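Protein HIRA (Homo sapiens, PDB 5YJE) acts with ASF1A as a histone chaperone subunit in replication-independent chromatin assembly and represses histone gene transcription periodically through the cell cycle. Local coordinates at residues V194-L197 with K201-C204; N213-K218 with A284-S289. One frame throughout, in Å; residues are numbered along the deposited sequence.

In the fold
The chain is the C-terminal part of HIRA, and its two contacts lie next to each other, with centres about 9 Å apart. Contact 1 is a hairpin inside the antiparallel sheet formed by strands 184-187, 193-196, 201-206 and 211-217. Contact 2 sets the last of these strands against the end of helix 266-286. Strands 201-206 and 211-217 join the two through probable hydrogen bonds: C204 O lies 2.8 Å from N213 N, and A202 N lies 2.9 Å from S216 O. The side chains of C204 and T286 also touch. Both contacts reach a second copy of the protein, placing them at a subunit interface of the three-chain assembly.

Contact 1: residues V194-L197 with K201-C204; sequences VMNL and KAYC
The phenol ring of Y203 meets L197 at its edge: the methyl CD1 of L197 lies near the ring plane, 3.8 Å from CE1 of Y203. One face of the ring is covered by L214 from the next strand, and L130 of a second subunit also packs on this tyrosine. Y203 CG stands anti to the carbonyl carbon (chi1 -61°), and a chi2 of 87° turns the ring roughly square to the CA-CB-CG plane. L197, just past the end of strand 193-196, has its CB 3.3 Å from K201 O, and its obliquely crossing branch continues from there to the ring.

Between the strands the backbone is stitched antiparallel. M195 and Y203 form a hydrogen-bonded pair in which M195 N donates to Y203 O at 2.8 Å, while the return bond runs from Y203 N to M195 O at 2.9 Å. One further backbone bond, from L197 N to K201 O at 2.8 Å, follows beyond the ladder. This is a beta hairpin, the middle two strands of a four-stranded up-and-down sheet resembling a propeller blade, consistent with the beta-propeller clan of this family; in its turn, K201 N is bonded by D199 OD1.

V194 with C204 and N196 with A202 are the non-hydrogen-bonded pairs, and all four side chains share the face turned away from that of Y203. There V194 CG2 touches C204 CB at 3.8 Å, and the side chain of N196 leans over the A202 methyl. Helix 243-247 covers this face through I247, which touches V194, N196 and A202; L287 packs on V194 and C204.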
loop_
_atom_site.group_PDB
_atom_site.type_symbol
_atom_site.label_atom_id
_atom_site.label_comp_id
_atom_site.label_asym_id
_atom_site.label_seq_id
_atom_site.Cartn_x
_atom_site.Cartn_y
_atom_site.Cartn_z
ATOM N N VAL B 194 10.864 16.300 2.142
ATOM C CA VAL B 194 12.313 16.422 2.202
ATOM C C VAL B 194 12.682 17.069 3.535
ATOM O O VAL B 194 12.107 18.095 3.918
ATOM C CB VAL B 194 12.855 17.249 1.018
ATOM C CG1 VAL B 194 14.352 17.249 1.016
ATOM C CG2 VAL B 194 12.321 16.683 -0.284
ATOM N N MET B 195 13.631 16.455 4.235
ATOM C CA MET B 195 14.179 16.917 5.503
ATOM C C MET B 195 15.646 17.263 5.266
ATOM O O MET B 195 16.465 16.377 4.985
ATOM C CB MET B 195 14.031 15.833 6.568
ATOM C CG MET B 195 12.642 15.230 6.623
ATOM S SD MET B 195 11.528 16.120 7.735
ATOM C CE MET B 195 10.236 16.599 6.610
ATOM N N ASN B 196 15.965 18.551 5.346
ATOM C CA ASN B 196 17.330 19.040 5.239
ATOM C C ASN B 196 17.860 19.252 6.658
ATOM O O ASN B 196 17.408 20.168 7.366
ATOM C CB ASN B 196 17.390 20.336 4.433
ATOM C CG ASN B 196 18.665 20.462 3.641
ATOM O OD1 ASN B 196 18.735 20.063 2.513
ATOM N ND2 ASN B 196 19.710 20.943 4.268
ATOM N N LEU B 197 18.803 18.398 7.066
ATOM C CA LEU B 197 19.410 18.400 8.388
ATOM C C LEU B 197 20.614 19.348 8.447
ATOM O O LEU B 197 21.255 19.672 7.434
ATOM C CB LEU B 197 19.860 16.993 8.784
ATOM C CG LEU B 197 18.835 15.850 8.760
ATOM C CD1 LEU B 197 19.436 14.576 9.346
ATOM C CD2 LEU B 197 17.581 16.223 9.506
ATOM N N LYS B 201 23.059 16.615 5.564
ATOM C CA LYS B 201 22.331 15.509 4.961
ATOM C C LYS B 201 20.871 15.875 4.746
ATOM O O LYS B 201 20.240 16.534 5.579
ATOM C CB LYS B 201 22.440 14.243 5.813
ATOM C CG LYS B 201 23.836 13.636 5.800
ATOM C CD LYS B 201 23.931 12.402 6.680
ATOM C CE LYS B 201 25.182 11.595 6.346
ATOM N NZ LYS B 201 25.826 11.014 7.565
ATOM N N ALA B 202 20.356 15.477 3.593
ATOM C CA ALA B 202 18.955 15.627 3.248
ATOM C C ALA B 202 18.363 14.262 2.911
ATOM O O ALA B 202 18.943 13.488 2.130
ATOM C CB ALA B 202 18.794 16.586 2.080
ATOM N N TYR B 203 17.223 13.963 3.518
ATOM C CA TYR B 203 16.502 12.723 3.277
ATOM C C TYR B 203 15.137 13.078 2.722
ATOM O O TYR B 203 14.458 13.963 3.249
ATOM C CB TYR B 203 16.328 11.903 4.552
ATOM C CG TYR B 203 17.607 11.473 5.215
ATOM C CD1 TYR B 203 18.266 12.297 6.138
ATOM C CD2 TYR B 203 18.165 10.237 4.916
ATOM C CE1 TYR B 203 19.438 11.871 6.744
ATOM C CE2 TYR B 203 19.314 9.813 5.498
ATOM C CZ TYR B 203 19.956 10.618 6.404
ATOM O OH TYR B 203 21.119 10.140 6.958
ATOM N N CYS B 204 14.731 12.394 1.675
ATOM C CA CYS B 204 13.379 12.545 1.199
ATOM C C CYS B 204 12.701 11.188 1.312
ATOM O O CYS B 204 13.377 10.147 1.338
ATOM C CB CYS B 204 13.359 13.071 -0.232
ATOM S SG CYS B 204 13.555 11.778 -1.416
#

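Contact 2: residues N213-K218 with A284-S289; sequences NLVSDK and ALTLQS
V215, the first residue of a classic beta bulge in which V215 and S216 both face A202, packs against the end of helix 266-286, which closes in a Schellman motif. V215 is the strand residue that meets L287. The methyl CD2 of L287 lies across the isopropyl group of V215, 3.5 Å from CG1, 3.7 Å from CB and 3.8 Å from CG2, so that a single leucine branch touches every carbon of the valine side chain. V215 CG1 stands beside its own backbone N (chi1 -60°), where it also comes within 4.0 Å of T286 CG2.

T286 turns its two branches to different tasks. Its methyl CG2, anti to the backbone N, faces the strand and lies 3.7 Å from N213 CB, the two side chains crossing at a slant. The hydroxyl is engaged elsewhere, bonded to A282 O one helical turn back and to S127 OG of a second subunit. The same subunit extends the sheet, since N213 pairs in an antiparallel ladder with one of its strands. The buried packing therefore lies directly beside the interface.

At the helix terminus, Q288 takes a positive phi of 52°, and the chain leaves the helix with two bonds back into the last turn: Q288 N to L285 O at 2.8 Å and S289 N to A284 O at 3.0 Å. S289 then serves as N-cap of helix 290-307, its OG hydrogen-bonded to OE1 of E292. The residues leading into this short helix-to-helix connection, T286 and L287, thus pack on strand 211-217, the outermost within this chain of a propeller-like sheet.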
loop_
_atom_site.group_PDB
_atom_site.type_symbol
_atom_site.label_atom_id
_atom_site.label_comp_id
_atom_site.label_asym_id
_atom_site.label_seq_id
_atom_site.Cartn_x
_atom_site.Cartn_y
_atom_site.Cartn_z
ATOM N N ASN B 213 15.247 8.158 1.726
ATOM C CA ASN B 213 16.369 8.113 0.803
ATOM C C ASN B 213 17.275 9.316 0.997
ATOM O O ASN B 213 16.806 10.456 1.027
ATOM C CB ASN B 213 15.911 8.068 -0.649
ATOM C CG ASN B 213 15.023 6.888 -0.929
ATOM O OD1 ASN B 213 13.810 7.030 -1.052
ATOM N ND2 ASN B 213 15.617 5.704 -0.990
ATOM N N LEU B 214 18.576 9.053 1.083
ATOM C CA LEU B 214 19.600 10.089 1.141
ATOM C C LEU B 214 19.820 10.659 -0.254
ATOM O O LEU B 214 20.390 9.994 -1.120
ATOM C CB LEU B 214 20.896 9.511 1.695
ATOM C CG LEU B 214 22.006 10.533 1.874
ATOM C CD1 LEU B 214 21.677 11.470 3.054
ATOM C CD2 LEU B 214 23.329 9.811 2.068
ATOM N N VAL B 215 19.387 11.896 -0.474
ATOM C CA VAL B 215 19.487 12.541 -1.776
ATOM C C VAL B 215 20.518 13.646 -1.788
ATOM O O VAL B 215 20.707 14.290 -2.823
ATOM C CB VAL B 215 18.119 13.095 -2.225
ATOM C CG1 VAL B 215 17.131 11.973 -2.312
ATOM C CG2 VAL B 215 17.619 14.173 -1.238
ATOM N N SER B 216 21.160 13.919 -0.661
ATOM C CA SER B 216 22.161 14.968 -0.577
ATOM C C SER B 216 22.911 14.817 0.736
ATOM O O SER B 216 22.346 14.377 1.744
ATOM C CB SER B 216 21.528 16.360 -0.674
ATOM O OG SER B 216 22.496 17.356 -0.373
ATOM N N ASP B 217 24.189 15.195 0.707
ATOM C CA ASP B 217 25.072 15.018 1.858
ATOM C C ASP B 217 26.308 15.896 1.631
ATOM O O ASP B 217 27.270 15.459 1.004
ATOM C CB ASP B 217 25.428 13.553 2.028
ATOM C CG ASP B 217 26.426 13.308 3.140
ATOM O OD1 ASP B 217 26.781 14.259 3.868
ATOM O OD2 ASP B 217 26.842 12.137 3.298
ATOM N N LYS B 218 26.274 17.120 2.168
ATOM C CA LYS B 218 27.335 18.090 1.873
ATOM C C LYS B 218 28.709 17.617 2.361
ATOM O O LYS B 218 29.709 17.797 1.663
ATOM C CB LYS B 218 26.995 19.454 2.479
ATOM C CG LYS B 218 25.733 20.084 1.888
ATOM N N ALA B 284 17.490 12.792 -8.394
ATOM C CA ALA B 284 16.443 13.487 -9.126
ATOM C C ALA B 284 15.248 12.569 -9.367
ATOM O O ALA B 284 14.099 12.998 -9.233
ATOM C CB ALA B 284 17.002 14.045 -10.436
ATOM N N LEU B 285 15.506 11.300 -9.696
ATOM C CA LEU B 285 14.435 10.312 -9.828
ATOM C C LEU B 285 13.665 10.121 -8.514
ATOM O O LEU B 285 12.428 10.127 -8.496
ATOM C CB LEU B 285 15.032 8.995 -10.312
ATOM C CG LEU B 285 14.112 7.787 -10.463
ATOM C CD1 LEU B 285 13.082 8.041 -11.527
ATOM C CD2 LEU B 285 14.956 6.605 -10.854
ATOM N N THR B 286 14.389 9.938 -7.409
ATOM C CA THR B 286 13.781 9.787 -6.088
ATOM C C THR B 286 12.884 10.975 -5.731
ATOM O O THR B 286 11.802 10.802 -5.158
ATOM C CB THR B 286 14.887 9.627 -5.043
ATOM O OG1 THR B 286 15.636 8.447 -5.317
ATOM C CG2 THR B 286 14.310 9.514 -3.662
ATOM N N LEU B 287 13.338 12.187 -6.035
ATOM C CA LEU B 287 12.560 13.398 -5.841
ATOM C C LEU B 287 11.437 13.540 -6.862
ATOM O O LEU B 287 10.603 14.444 -6.715
ATOM C CB LEU B 287 13.482 14.622 -5.916
ATOM C CG LEU B 287 14.142 15.173 -4.645
ATOM C CD1 LEU B 287 13.112 15.700 -3.650
ATOM C CD2 LEU B 287 14.976 14.107 -3.995
ATOM N N GLN B 288 11.405 12.686 -7.889
ATOM C CA GLN B 288 10.456 12.822 -8.992
ATOM C C GLN B 288 10.495 14.231 -9.577
ATOM O O GLN B 288 9.465 14.821 -9.897
ATOM C CB GLN B 288 9.033 12.460 -8.550
ATOM C CG GLN B 288 8.897 11.076 -7.949
ATOM C CD GLN B 288 7.478 10.778 -7.464
ATOM O OE1 GLN B 288 6.517 11.474 -7.820
ATOM N NE2 GLN B 288 7.347 9.748 -6.630
ATOM N N SER B 289 11.698 14.772 -9.727
ATOM C CA SER B 289 11.909 16.109 -10.282
ATOM C C SER B 289 12.316 15.963 -11.745
ATOM O O SER B 289 13.489 15.737 -12.051
ATOM C CB SER B 289 12.964 16.855 -9.473
ATOM O OG SER B 289 13.501 17.937 -10.208
#